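Local coordinates for virulence protein vsdE (Salmonella enterica, PDB 5LQ6) that acts as a cysteine hydrolase effector that suppresses host immune responses and contributes to the virulence of Salmonella, at residues N26-E31 and S108-K113; L83-H88 and I114-E119; K134-R139 and S146-S151; R164-A169 and Y210-D215. The protein carries 4 engineered substitutions. All blocks are in the same frame, centred on the assembly; numbering follows the deposited sequence. Where two conformers were deposited one is given.

Contact 1: residues N26-E31 and S108-K113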
loop_
_atom_site.group_PDB
_atom_site.type_symbol
_atom_site.label_atom_id
_atom_site.label_comp_id
_atom_site.label_asym_id
_atom_site.label_seq_id
_atom_site.Cartn_x
_atom_site.Cartn_y
_atom_site.Cartn_z
ATOM N N ASN A 26 21.351 -9.334 12.052
ATOM C CA ASN A 26 20.591 -9.631 13.272
ATOM C C ASN A 26 19.824 -8.423 13.814
ATOM O O ASN A 26 18.849 -8.583 14.527
ATOM C CB ASN A 26 21.498 -10.187 14.362
ATOM C CG ASN A 26 20.709 -10.770 15.528
ATOM O OD1 ASN A 26 20.432 -10.081 16.508
ATOM N ND2 ASN A 26 20.302 -12.018 15.397
ATOM N N ASN A 27 20.251 -7.211 13.473
ATOM C CA ASN A 27 19.443 -6.007 13.816
ATOM C C ASN A 27 18.053 -6.012 13.139
ATOM O O ASN A 27 17.133 -5.302 13.563
ATOM C CB ASN A 27 20.149 -4.691 13.477
ATOM C CG ASN A 27 21.454 -4.479 14.269
ATOM O OD1 ASN A 27 21.617 -4.983 15.375
ATOM N ND2 ASN A 27 22.403 -3.753 13.664
ATOM N N ASP A 28 17.915 -6.814 12.089
ATOM C CA ASP A 28 16.652 -6.952 11.354
ATOM C C ASP A 28 15.882 -8.228 11.690
ATOM O O ASP A 28 14.740 -8.389 11.216
ATOM C CB ASP A 28 16.919 -6.968 9.868
ATOM C CG ASP A 28 17.514 -5.683 9.366
ATOM O OD1 ASP A 28 17.381 -4.624 10.011
ATOM O OD2 ASP A 28 18.121 -5.724 8.298
ATOM N N SER A 29 16.481 -9.102 12.495
ATOM C CA SER A 29 15.947 -10.422 12.815
ATOM C C SER A 29 14.545 -10.402 13.416
ATOM O O SER A 29 13.664 -11.158 12.973
ATOM C CB SER A 29 16.896 -11.151 13.777
ATOM O OG SER A 29 16.471 -12.492 13.943
ATOM N N ASN A 30 14.323 -9.527 14.395
ATOM C CA ASN A 30 13.051 -9.562 15.094
ATOM C C ASN A 30 11.951 -9.100 14.165
ATOM O O ASN A 30 10.891 -9.712 14.106
ATOM C CB ASN A 30 13.108 -8.739 16.378
ATOM C CG ASN A 30 14.008 -9.377 17.435
ATOM O OD1 ASN A 30 14.240 -10.598 17.438
ATOM N ND2 ASN A 30 14.524 -8.550 18.341
ATOM N N GLU A 31 12.237 -8.033 13.421
ATOM C CA GLU A 31 11.354 -7.527 12.399
ATOM C C GLU A 31 10.966 -8.570 11.350
ATOM O O GLU A 31 9.796 -8.704 10.993
ATOM C CB GLU A 31 12.044 -6.365 11.720
ATOM C CG GLU A 31 11.167 -5.600 10.771
ATOM C CD GLU A 31 11.489 -4.113 10.715
ATOM O OE1 GLU A 31 12.379 -3.611 11.462
ATOM O OE2 GLU A 31 10.848 -3.455 9.873
ATOM N N SER A 108 9.535 -0.098 6.054
ATOM C CA SER A 108 9.052 -0.391 4.716
ATOM C C SER A 108 10.148 -0.962 3.831
ATOM O O SER A 108 9.837 -1.695 2.898
ATOM C CB SER A 108 8.316 0.776 4.045
ATOM O OG SER A 108 9.161 1.863 3.841
ATOM N N ALA A 109 11.411 -0.603 4.078
ATOM C CA ALA A 109 12.520 -1.154 3.287
ATOM C C ALA A 109 12.630 -2.683 3.494
ATOM O O ALA A 109 12.784 -3.445 2.541
ATOM C CB ALA A 109 13.825 -0.496 3.684
ATOM N N ILE A 110 12.567 -3.110 4.754
ATOM C CA ILE A 110 12.617 -4.537 5.060
ATOM C C ILE A 110 11.388 -5.225 4.500
ATOM O O ILE A 110 11.470 -6.283 3.863
ATOM C CB ILE A 110 12.753 -4.794 6.588
ATOM C CG1 ILE A 110 14.075 -4.198 7.071
ATOM C CG2 ILE A 110 12.575 -6.279 6.934
ATOM C CD1 ILE A 110 14.284 -4.393 8.568
ATOM N N VAL A 111 10.212 -4.608 4.675
ATOM C CA VAL A 111 9.014 -5.218 4.140
ATOM C C VAL A 111 9.091 -5.335 2.621
ATOM O O VAL A 111 8.732 -6.375 2.052
ATOM C CB VAL A 111 7.719 -4.450 4.582
ATOM C CG1 VAL A 111 6.480 -4.876 3.820
ATOM C CG2 VAL A 111 7.531 -4.564 6.095
ATOM N N ASP A 112 9.558 -4.300 1.939
ATOM C CA ASP A 112 9.644 -4.329 0.512
ATOM C C ASP A 112 10.675 -5.386 0.030
ATOM O O ASP A 112 10.444 -6.097 -0.935
ATOM C CB ASP A 112 10.080 -2.960 -0.056
ATOM C CG ASP A 112 8.973 -1.952 -0.134
ATOM O OD1 ASP A 112 7.755 -2.251 0.161
ATOM O OD2 ASP A 112 9.336 -0.788 -0.562
ATOM N N LYS A 113 11.811 -5.455 0.731
ATOM C CA LYS A 113 12.826 -6.431 0.367
ATOM C C LYS A 113 12.256 -7.855 0.440
ATOM O O LYS A 113 12.521 -8.683 -0.416
ATOM C CB LYS A 113 14.053 -6.271 1.248
ATOM C CG LYS A 113 14.945 -5.136 0.807
ATOM C CD LYS A 113 16.137 -4.910 1.724
ATOM C CE LYS A 113 16.899 -3.700 1.248
ATOM N NZ LYS A 113 18.141 -3.541 2.046
#

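Contact 2: residues L83-H88 and I114-E119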
loop_
_atom_site.group_PDB
_atom_site.type_symbol
_atom_site.label_atom_id
_atom_site.label_comp_id
_atom_site.label_asym_id
_atom_site.label_seq_id
_atom_site.Cartn_x
_atom_site.Cartn_y
_atom_site.Cartn_z
ATOM N N LEU A 83 -1.391 -5.728 0.049
ATOM C CA LEU A 83 -2.431 -5.320 -0.881
ATOM C C LEU A 83 -1.840 -4.933 -2.205
ATOM O O LEU A 83 -2.379 -5.238 -3.262
ATOM C CB LEU A 83 -3.239 -4.167 -0.270
ATOM C CG LEU A 83 -4.407 -3.661 -1.096
ATOM C CD1 LEU A 83 -5.359 -4.795 -1.454
ATOM C CD2 LEU A 83 -5.142 -2.547 -0.343
ATOM N N HIS A 84 -0.739 -4.168 -2.205
ATOM C CA HIS A 84 -0.080 -3.794 -3.450
ATOM C C HIS A 84 0.341 -4.987 -4.301
ATOM O O HIS A 84 0.202 -5.003 -5.518
ATOM C CB HIS A 84 1.097 -2.884 -3.130
ATOM C CG HIS A 84 1.734 -2.246 -4.311
ATOM N ND1 HIS A 84 1.149 -1.208 -4.997
ATOM C CD2 HIS A 84 2.935 -2.431 -4.891
ATOM C CE1 HIS A 84 1.920 -0.840 -5.990
ATOM N NE2 HIS A 84 3.029 -1.549 -5.941
ATOM N N TYR A 85 0.924 -5.953 -3.620
ATOM C CA TYR A 85 1.303 -7.192 -4.275
ATOM C C TYR A 85 0.104 -7.918 -4.884
ATOM O O TYR A 85 0.170 -8.352 -6.032
ATOM C CB TYR A 85 2.015 -8.095 -3.276
ATOM C CG TYR A 85 2.460 -9.460 -3.772
ATOM C CD1 TYR A 85 1.616 -10.528 -3.779
ATOM C CD2 TYR A 85 3.742 -9.613 -4.227
ATOM C CE1 TYR A 85 2.076 -11.784 -4.209
ATOM C CE2 TYR A 85 4.222 -10.870 -4.637
ATOM C CZ TYR A 85 3.345 -11.921 -4.630
ATOM O OH TYR A 85 3.779 -13.205 -5.079
ATOM N N ASN A 86 -0.959 -8.065 -4.119
ATOM C CA ASN A 86 -2.187 -8.741 -4.585
ATOM C C ASN A 86 -2.776 -7.999 -5.796
ATOM O O ASN A 86 -3.188 -8.601 -6.783
ATOM C CB ASN A 86 -3.217 -8.843 -3.471
ATOM C CG ASN A 86 -2.801 -9.813 -2.369
ATOM O OD1 ASN A 86 -1.796 -10.521 -2.534
ATOM N ND2 ASN A 86 -3.482 -9.787 -1.273
ATOM N N ILE A 87 -2.818 -6.665 -5.741
ATOM C CA ILE A 87 -3.319 -5.930 -6.864
ATOM C C ILE A 87 -2.466 -6.173 -8.103
ATOM O O ILE A 87 -3.000 -6.419 -9.204
ATOM C CB ILE A 87 -3.381 -4.399 -6.536
ATOM C CG1 ILE A 87 -4.466 -4.141 -5.532
ATOM C CG2 ILE A 87 -3.591 -3.563 -7.809
ATOM C CD1 ILE A 87 -4.327 -2.790 -4.852
ATOM N N HIS A 88 -1.137 -6.158 -7.948
ATOM C CA HIS A 88 -0.245 -6.351 -9.066
ATOM C C HIS A 88 -0.534 -7.717 -9.758
ATOM O O HIS A 88 -0.504 -7.788 -10.978
ATOM C CB HIS A 88 1.203 -6.300 -8.597
ATOM C CG HIS A 88 2.175 -6.464 -9.715
ATOM N ND1 HIS A 88 2.536 -5.411 -10.529
ATOM C CD2 HIS A 88 2.843 -7.553 -10.168
ATOM C CE1 HIS A 88 3.400 -5.850 -11.435
ATOM N NE2 HIS A 88 3.580 -7.148 -11.250
ATOM N N ILE A 114 11.441 -8.121 1.464
ATOM C CA ILE A 114 10.862 -9.473 1.601
ATOM C C ILE A 114 9.790 -9.733 0.535
ATOM O O ILE A 114 9.828 -10.723 -0.137
ATOM C CB ILE A 114 10.269 -9.664 3.001
ATOM C CG1 ILE A 114 11.408 -9.606 4.030
ATOM C CG2 ILE A 114 9.430 -10.949 3.063
ATOM C CD1 ILE A 114 10.920 -9.694 5.450
ATOM N N ILE A 115 8.820 -8.817 0.406
ATOM C CA ILE A 115 7.675 -9.083 -0.470
ATOM C C ILE A 115 8.012 -8.914 -1.941
ATOM O O ILE A 115 7.613 -9.704 -2.760
ATOM C CB ILE A 115 6.463 -8.237 -0.040
ATOM C CG1 ILE A 115 5.899 -8.827 1.249
ATOM C CG2 ILE A 115 5.396 -8.219 -1.135
ATOM C CD1 ILE A 115 4.806 -8.007 1.884
ATOM N N PHE A 116 8.764 -7.877 -2.284
ATOM C CA PHE A 116 9.059 -7.564 -3.687
ATOM C C PHE A 116 10.450 -7.930 -4.143
ATOM O O PHE A 116 10.674 -8.048 -5.354
ATOM C CB PHE A 116 8.791 -6.074 -3.996
ATOM C CG PHE A 116 7.390 -5.647 -3.604
ATOM C CD1 PHE A 116 6.315 -6.050 -4.363
ATOM C CD2 PHE A 116 7.197 -4.875 -2.444
ATOM C CE1 PHE A 116 5.003 -5.672 -3.953
ATOM C CE2 PHE A 116 5.902 -4.544 -2.055
ATOM C CZ PHE A 116 4.861 -4.955 -2.807
ATOM N N GLY A 117 11.357 -8.171 -3.195
ATOM C CA GLY A 117 12.728 -8.508 -3.528
ATOM C C GLY A 117 13.658 -7.341 -3.692
ATOM O O GLY A 117 14.861 -7.533 -4.060
ATOM N N HIS A 118 13.170 -6.129 -3.441
ATOM C CA HIS A 118 13.955 -4.898 -3.456
ATOM C C HIS A 118 13.105 -3.799 -2.896
ATOM O O HIS A 118 11.869 -3.929 -2.849
ATOM C CB HIS A 118 14.410 -4.560 -4.902
ATOM C CG HIS A 118 13.296 -4.438 -5.878
ATOM N ND1 HIS A 118 12.930 -5.459 -6.730
ATOM C CD2 HIS A 118 12.475 -3.404 -6.163
ATOM C CE1 HIS A 118 11.897 -5.066 -7.461
ATOM N NE2 HIS A 118 11.626 -3.815 -7.158
ATOM N N GLU A 119 13.756 -2.725 -2.449
ATOM C CA GLU A 119 13.043 -1.504 -2.048
ATOM C C GLU A 119 12.370 -0.901 -3.255
ATOM O O GLU A 119 12.940 -0.890 -4.329
ATOM C CB GLU A 119 13.985 -0.460 -1.452
ATOM C CG GLU A 119 14.821 -0.966 -0.316
ATOM C CD GLU A 119 15.555 0.155 0.404
ATOM O OE1 GLU A 119 14.969 1.266 0.560
ATOM O OE2 GLU A 119 16.695 -0.102 0.849
#

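Contact 3: residues K134-R139 and S146-S151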
loop_
_atom_site.group_PDB
_atom_site.type_symbol
_atom_site.label_atom_id
_atom_site.label_comp_id
_atom_site.label_asym_id
_atom_site.label_seq_id
_atom_site.Cartn_x
_atom_site.Cartn_y
_atom_site.Cartn_z
ATOM N N LYS A 134 -3.069 14.270 -7.622
ATOM C CA LYS A 134 -2.693 14.857 -8.914
ATOM C C LYS A 134 -1.515 14.126 -9.521
ATOM O O LYS A 134 -1.494 13.817 -10.738
ATOM C CB LYS A 134 -2.316 16.344 -8.695
ATOM C CG LYS A 134 -1.863 17.033 -9.971
ATOM C CD LYS A 134 -1.449 18.465 -9.697
ATOM C CE LYS A 134 -0.424 18.941 -10.726
ATOM N NZ LYS A 134 -0.225 20.424 -10.702
ATOM N N GLU A 135 -0.515 13.776 -8.721
ATOM C CA GLU A 135 0.664 13.093 -9.219
ATOM C C GLU A 135 0.301 11.715 -9.761
ATOM O O GLU A 135 0.809 11.281 -10.779
ATOM C CB GLU A 135 1.717 12.958 -8.122
ATOM C CG GLU A 135 2.941 12.113 -8.415
ATOM C CD GLU A 135 3.817 12.690 -9.518
ATOM O OE1 GLU A 135 3.673 13.901 -9.849
ATOM O OE2 GLU A 135 4.669 11.918 -10.050
ATOM N N ILE A 136 -0.583 11.017 -9.033
ATOM C CA ILE A 136 -1.006 9.703 -9.452
ATOM C C ILE A 136 -1.792 9.820 -10.757
ATOM O O ILE A 136 -1.567 8.992 -11.677
ATOM C CB ILE A 136 -1.839 9.027 -8.354
ATOM C CG1 ILE A 136 -0.870 8.565 -7.271
ATOM C CG2 ILE A 136 -2.617 7.854 -8.946
ATOM C CD1 ILE A 136 -1.551 8.090 -6.012
ATOM N N LEU A 137 -2.712 10.788 -10.833
ATOM C CA LEU A 137 -3.445 10.965 -12.119
ATOM C C LEU A 137 -2.529 11.289 -13.254
ATOM O O LEU A 137 -2.755 10.849 -14.390
ATOM C CB LEU A 137 -4.555 11.958 -11.977
ATOM C CG LEU A 137 -5.731 11.522 -11.118
ATOM C CD1 LEU A 137 -6.630 12.718 -10.777
ATOM C CD2 LEU A 137 -6.481 10.333 -11.736
ATOM N N ASN A 138 -1.479 12.035 -12.984
ATOM C CA ASN A 138 -0.501 12.327 -14.043
ATOM C C ASN A 138 0.274 11.103 -14.481
ATOM O O ASN A 138 0.478 10.867 -15.705
ATOM C CB ASN A 138 0.430 13.438 -13.616
ATOM C CG ASN A 138 1.313 13.941 -14.764
ATOM O OD1 ASN A 138 0.813 14.391 -15.791
ATOM N ND2 ASN A 138 2.601 13.800 -14.612
ATOM N N ARG A 139 0.749 10.317 -13.535
ATOM C CA ARG A 139 1.418 9.091 -13.870
ATOM C C ARG A 139 0.495 8.150 -14.677
ATOM O O ARG A 139 0.941 7.476 -15.646
ATOM C CB ARG A 139 1.972 8.356 -12.652
ATOM C CG ARG A 139 3.104 9.060 -11.945
ATOM C CD ARG A 139 3.665 8.160 -10.866
ATOM N NE ARG A 139 4.456 8.882 -9.867
ATOM C CZ ARG A 139 5.281 8.296 -8.996
ATOM N NH1 ARG A 139 5.489 6.976 -9.005
ATOM N NH2 ARG A 139 5.937 9.044 -8.133
ATOM N N SER A 146 -1.255 2.509 -12.350
ATOM C CA SER A 146 -2.561 2.585 -11.704
ATOM C C SER A 146 -2.612 2.163 -10.259
ATOM O O SER A 146 -3.676 2.233 -9.662
ATOM C CB SER A 146 -3.618 1.802 -12.448
ATOM O OG SER A 146 -3.208 0.442 -12.515
ATOM N N SER A 147 -1.520 1.681 -9.680
ATOM C CA SER A 147 -1.513 1.203 -8.314
ATOM C C SER A 147 -0.286 1.638 -7.541
ATOM O O SER A 147 0.859 1.502 -8.038
ATOM C CB SER A 147 -1.603 -0.313 -8.330
ATOM O OG SER A 147 -1.556 -0.835 -6.993
ATOM N N PHE A 148 -0.486 2.188 -6.347
ATOM C CA PHE A 148 0.570 2.832 -5.597
ATOM C C PHE A 148 0.436 2.573 -4.108
ATOM O O PHE A 148 -0.662 2.335 -3.616
ATOM C CB PHE A 148 0.573 4.343 -5.827
ATOM C CG PHE A 148 0.618 4.752 -7.285
ATOM C CD1 PHE A 148 -0.554 4.812 -8.025
ATOM C CD2 PHE A 148 1.851 4.939 -7.892
ATOM C CE1 PHE A 148 -0.501 5.123 -9.372
ATOM C CE2 PHE A 148 1.885 5.265 -9.258
ATOM C CZ PHE A 148 0.693 5.329 -9.944
ATOM N N ILE A 149 1.557 2.652 -3.402
ATOM C CA ILE A 149 1.574 2.675 -1.944
ATOM C C ILE A 149 1.888 4.115 -1.525
ATOM O O ILE A 149 2.835 4.714 -2.064
ATOM C CB ILE A 149 2.582 1.719 -1.289
ATOM C CG1 ILE A 149 2.364 0.282 -1.767
ATOM C CG2 ILE A 149 2.507 1.784 0.220
ATOM C CD1 ILE A 149 3.475 -0.700 -1.331
ATOM N N ILE A 150 1.116 4.634 -0.579
ATOM C CA ILE A 150 1.327 5.994 -0.087
ATOM C C ILE A 150 1.905 5.912 1.289
ATOM O O ILE A 150 1.403 5.137 2.136
ATOM C CB ILE A 150 0.031 6.791 -0.034
ATOM C CG1 ILE A 150 -0.825 6.570 -1.281
ATOM C CG2 ILE A 150 0.295 8.264 0.255
ATOM C CD1 ILE A 150 -0.209 7.003 -2.541
ATOM N N SER A 151 2.934 6.681 1.599
ATOM C CA SER A 151 3.495 6.796 2.947
ATOM C C SER A 151 3.310 8.230 3.407
ATOM O O SER A 151 3.749 9.172 2.716
ATOM C CB SER A 151 4.982 6.435 2.936
ATOM O OG SER A 151 5.202 5.115 2.584
#

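Contact 4: residues R164-A169 and Y210-D215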
loop_
_atom_site.group_PDB
_atom_site.type_symbol
_atom_site.label_atom_id
_atom_site.label_comp_id
_atom_site.label_asym_id
_atom_site.label_seq_id
_atom_site.Cartn_x
_atom_site.Cartn_y
_atom_site.Cartn_z
ATOM N N ARG A 164 3.570 7.892 11.345
ATOM C CA ARG A 164 3.812 7.360 10.013
ATOM C C ARG A 164 2.702 6.381 9.703
ATOM O O ARG A 164 2.354 5.535 10.532
ATOM C CB ARG A 164 5.136 6.616 9.982
ATOM C CG ARG A 164 5.278 5.660 8.786
ATOM C CD ARG A 164 5.988 6.210 7.605
ATOM N NE ARG A 164 5.962 5.236 6.496
ATOM C CZ ARG A 164 6.695 4.122 6.413
ATOM N NH1 ARG A 164 7.483 3.717 7.414
ATOM N NH2 ARG A 164 6.654 3.399 5.312
ATOM N N HIS A 165 2.169 6.463 8.494
ATOM C CA HIS A 165 1.115 5.559 8.088
ATOM C C HIS A 165 1.240 5.280 6.612
ATOM O O HIS A 165 1.335 6.221 5.821
ATOM C CB HIS A 165 -0.219 6.178 8.383
ATOM C CG HIS A 165 -1.387 5.290 8.132
ATOM N ND1 HIS A 165 -1.505 4.026 8.648
ATOM C CD2 HIS A 165 -2.530 5.507 7.432
ATOM C CE1 HIS A 165 -2.678 3.515 8.301
ATOM N NE2 HIS A 165 -3.305 4.386 7.558
ATOM N N ASP A 166 1.177 4.004 6.240
ATOM C CA ASP A 166 1.094 3.592 4.848
ATOM C C ASP A 166 -0.319 3.153 4.504
ATOM O O ASP A 166 -1.029 2.618 5.319
ATOM C CB ASP A 166 2.027 2.419 4.530
ATOM C CG ASP A 166 3.481 2.809 4.296
ATOM O OD1 ASP A 166 3.866 3.935 4.646
ATOM O OD2 ASP A 166 4.224 1.967 3.760
ATOM N N PHE A 167 -0.702 3.429 3.257
ATOM C CA PHE A 167 -1.977 3.032 2.694
ATOM C C PHE A 167 -1.814 2.931 1.175
ATOM O O PHE A 167 -0.691 2.953 0.680
ATOM C CB PHE A 167 -3.123 3.931 3.160
ATOM C CG PHE A 167 -2.900 5.409 2.920
ATOM C CD1 PHE A 167 -2.089 6.122 3.756
ATOM C CD2 PHE A 167 -3.474 6.056 1.831
ATOM C CE1 PHE A 167 -1.889 7.478 3.563
ATOM C CE2 PHE A 167 -3.262 7.409 1.629
ATOM C CZ PHE A 167 -2.454 8.103 2.477
ATOM N N ASN A 168 -2.884 2.766 0.456
ATOM C CA ASN A 168 -2.832 2.455 -0.971
ATOM C C ASN A 168 -3.664 3.404 -1.801
ATOM O O ASN A 168 -4.537 4.108 -1.304
ATOM C CB ASN A 168 -3.282 1.009 -1.255
ATOM C CG ASN A 168 -2.429 -0.027 -0.545
ATOM O OD1 ASN A 168 -2.505 -0.193 0.667
ATOM N ND2 ASN A 168 -1.604 -0.711 -1.320
ATOM N N ALA A 169 -3.373 3.476 -3.091
ATOM C CA ALA A 169 -4.175 4.273 -4.003
ATOM C C ALA A 169 -4.205 3.508 -5.343
ATOM O O ALA A 169 -3.163 3.032 -5.822
ATOM C CB ALA A 169 -3.607 5.646 -4.184
ATOM N N TYR A 210 4.785 10.371 0.368
ATOM C CA TYR A 210 5.603 9.734 -0.654
ATOM C C TYR A 210 4.802 8.659 -1.315
ATOM O O TYR A 210 3.968 8.069 -0.680
ATOM C CB TYR A 210 6.843 9.070 -0.053
ATOM C CG TYR A 210 7.770 10.014 0.634
ATOM C CD1 TYR A 210 7.540 10.418 1.925
ATOM C CD2 TYR A 210 8.819 10.543 -0.046
ATOM C CE1 TYR A 210 8.378 11.327 2.572
ATOM C CE2 TYR A 210 9.689 11.444 0.593
ATOM C CZ TYR A 210 9.436 11.832 1.877
ATOM O OH TYR A 210 10.301 12.731 2.488
ATOM N N VAL A 211 5.026 8.457 -2.613
ATOM C CA VAL A 211 4.350 7.448 -3.399
ATOM C C VAL A 211 5.383 6.464 -3.900
ATOM O O VAL A 211 6.447 6.877 -4.341
ATOM C CB VAL A 211 3.646 8.122 -4.593
ATOM C CG1 VAL A 211 2.796 7.139 -5.388
ATOM C CG2 VAL A 211 2.779 9.298 -4.102
ATOM N N ARG A 212 5.119 5.167 -3.808
ATOM C CA ARG A 212 6.009 4.166 -4.381
ATOM C C ARG A 212 5.174 3.071 -5.052
ATOM O O ARG A 212 3.984 2.926 -4.776
ATOM C CB ARG A 212 6.976 3.587 -3.364
ATOM C CG ARG A 212 6.387 2.688 -2.309
ATOM C CD ARG A 212 7.447 2.440 -1.202
ATOM N NE ARG A 212 7.221 1.202 -0.438
ATOM C CZ ARG A 212 6.379 1.071 0.590
ATOM N NH1 ARG A 212 5.685 2.078 1.059
ATOM N NH2 ARG A 212 6.274 -0.106 1.194
ATOM N N ALA A 213 5.806 2.303 -5.911
ATOM C CA ALA A 213 5.128 1.256 -6.645
ATOM C C ALA A 213 6.080 0.218 -7.175
ATOM O O ALA A 213 7.237 0.558 -7.515
ATOM C CB ALA A 213 4.320 1.827 -7.753
ATOM N N TYR A 214 5.604 -0.996 -7.246
ATOM C CA TYR A 214 6.364 -2.122 -7.771
ATOM C C TYR A 214 6.296 -2.103 -9.267
ATOM O O TYR A 214 5.227 -1.996 -9.815
ATOM C CB TYR A 214 5.750 -3.444 -7.241
ATOM C CG TYR A 214 6.388 -4.710 -7.747
ATOM C CD1 TYR A 214 7.746 -4.943 -7.585
ATOM C CD2 TYR A 214 5.618 -5.683 -8.360
ATOM C CE1 TYR A 214 8.326 -6.131 -8.026
ATOM C CE2 TYR A 214 6.189 -6.865 -8.810
ATOM C CZ TYR A 214 7.543 -7.068 -8.653
ATOM O OH TYR A 214 8.090 -8.254 -9.143
ATOM N N ASP A 215 7.466 -2.249 -9.886
ATOM C CA ASP A 215 7.637 -2.367 -11.317
ATOM C C ASP A 215 8.535 -3.592 -11.583
ATOM O O ASP A 215 8.016 -4.607 -12.031
ATOM C CB ASP A 215 8.289 -1.095 -11.839
ATOM C CG ASP A 215 8.449 -1.094 -13.340
ATOM O OD1 ASP A 215 8.243 -2.157 -13.975
ATOM O OD2 ASP A 215 8.785 -0.019 -13.886
HETATM O O HOH W 1 3.909 -0.488 2.678
#

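Contact 1: residues N26-E31 and S108-K113
D28 and E31 straddle the end of I110 where the start of helix 29-38 comes up against helix 108-116, a helix-helix contact at the surface of the domain. The contact across the two segments is entirely van der Waals, with no hydrogen bond between them, and the one I110 methyl CD1 carries most of it. From D28 the approach is made by the carboxylate: OD1 lies 3.4 Å from I110 CD1. From E31 it is the head group again, with E31 CD 3.5 Å from I110 CD1, while E31 CG comes to 4.1 Å from I110 CG2. The glutamate gets there because its chain, after leaving with CG opposite the backbone N (chi1 -171°), bends at chi2 and folds its carboxylate beside the isoleucine. I110 also packs on V32 and I35 of helix 29-38, so the two acidic groups edge a small apolar seam. The polar partner of E31 lies just outside the contact: OE2 accepts a hydrogen bond from the backbone N of D107, immediately before helix 108-116. D28 OD2 and K113 NZ stay 6.6 Å apart, too far for a salt bridge, so their attraction is probably weak. That same E31 OE2 lies 4.0 Å from I110 CB.

Contact 2: residues L83-H88 and I114-E119
Two helices of what is probably the helical half of a papain-like fold meet here, with H84 and Y85 of helix 76-89 facing I115 and F116 at the end of helix 108-116. The core is aromatic. F116 CZ sits at the edge of the H84 imidazole, near its plane and 3.8 Å from CD2; the two rings are steeply inclined, their planes 75° apart and their centroids separated by 5.7 Å, in an oblique pairing. F116 also touches the next residue along the opposing helix, CE1 lying 3.9 Å from Y85 CB. In the conformer described, the I115 methyl CG2 touches two residues, lying over the centre of one face of its neighbour F116 and obliquely beside the Y85 ring, 3.8 Å from Y85 CD2. Both H84 and Y85 turn CG opposite their backbone N (chi1 -171° and 179°), which sends the rings away from their helix toward the other. Their polar ends are used elsewhere: H84 NE2 bonds to the backbone N of Y214, and Y85 OH to S11 OG. Just past F116, G117 takes a positive phi and the chain leaves the helix. The other end of helix 76-89 holds C76, the probable nucleophile, an arrangement characteristic of papain-like cysteine hydrolases.

Contact 3: residues K134-R139 and S146-S151
I136 of helix 129-143 lies against F148 and I150 of strand 147-157, in the layer where this helix packs on one face of the central antiparallel sheet. The helix and strand segments run nearly antiparallel, their axes 155° apart and 10.2 Å from each other at the nearest point. Followed outward, I136 points its CB toward the strand and branches there. CG2 takes the phenyl side, 3.5 Å from F148 CE1. CG1 lies over one face of the same ring, 4.1 Å from the centroid of F148 and shifted toward the rim, a CH-pi contact. At the tip, CD1 meets the CD1 of I150 end to end at 3.9 Å. The side chains of I136 and F148 slide past one another in opposite directions. Beyond this apolar patch, I136 also touches A169 and V171 of the next strand. R139, one turn on, crosses F148 obliquely, its CD 3.8 Å from F148 CE2 and its guanidinium nearly perpendicular to the ring. E135 in the same helix steadies that guanidinium, with its carboxylate oxygen near the guanidinium plane: R139 NE gives a nearly straight salt-bridge hydrogen bond to the anti side of E135 OE2, 3.0 Å away.

Contact 4: residues R164-A169 and Y210-D215
D166 and R212 form a salt bridge between two strands that are not neighbours: strand 147-157 runs between 163-172 and 209-212, and the side chains join over it. The bond is nearly straight at the nitrogen, with R212 NH1 3.1 Å from D166 OD2. D166 OD2 lies near the guanidinium plane of R212, but the donor approaches from well above the carboxylate plane, about 44° out. R212, with CG between its backbone N and carbonyl carbon (chi1 70°) and its chain extended to NE, brings its guanidinium across D166 at about a right angle, the two group planes 49° apart. A water joins the pair a second time, donating to D166 OD2 at 2.7 Å and accepting from R212 NH2 at 2.8 Å. The other oxygen, D166 OD1, is taken by S151 OG of the intervening strand and receives weak bonds from R164, whose NH2 is 2.9 Å from OD1. The two arginines therefore share one carboxylate, and R212 NH2 has a second acid partner in D112. Next to D166 in the strand of this largely buried network is H165, whose NE2 bonds to D185 OD2 and whose side chain touches C76. The network therefore shares a strand with the probable Cys-His-Asp triad, on the central sheet of what is probably a papain-like cysteine hydrolase.

Contacts 1 and 2 share helix 108-116, their centres 14 Å apart, and their segments alternate along the chain; contacts 3 and 4 follow in series. The latter two, with centres 8 Å apart, reach the same four-stranded antiparallel sheet, in which strand 147-157 separates 163-172 from 209-212. Contact 1 lies at the rim, with contact 3 about 25 Å away (centre to centre) across the centre of the chain. Contact 4, nearest that centre, connects the helices to the sheet, touching contacts 1 and 2 through polar side chains. Helix 129-143 packs on one face of the sheet and helix 76-89 on the other, consistent with a papain-like layout around the probable triad.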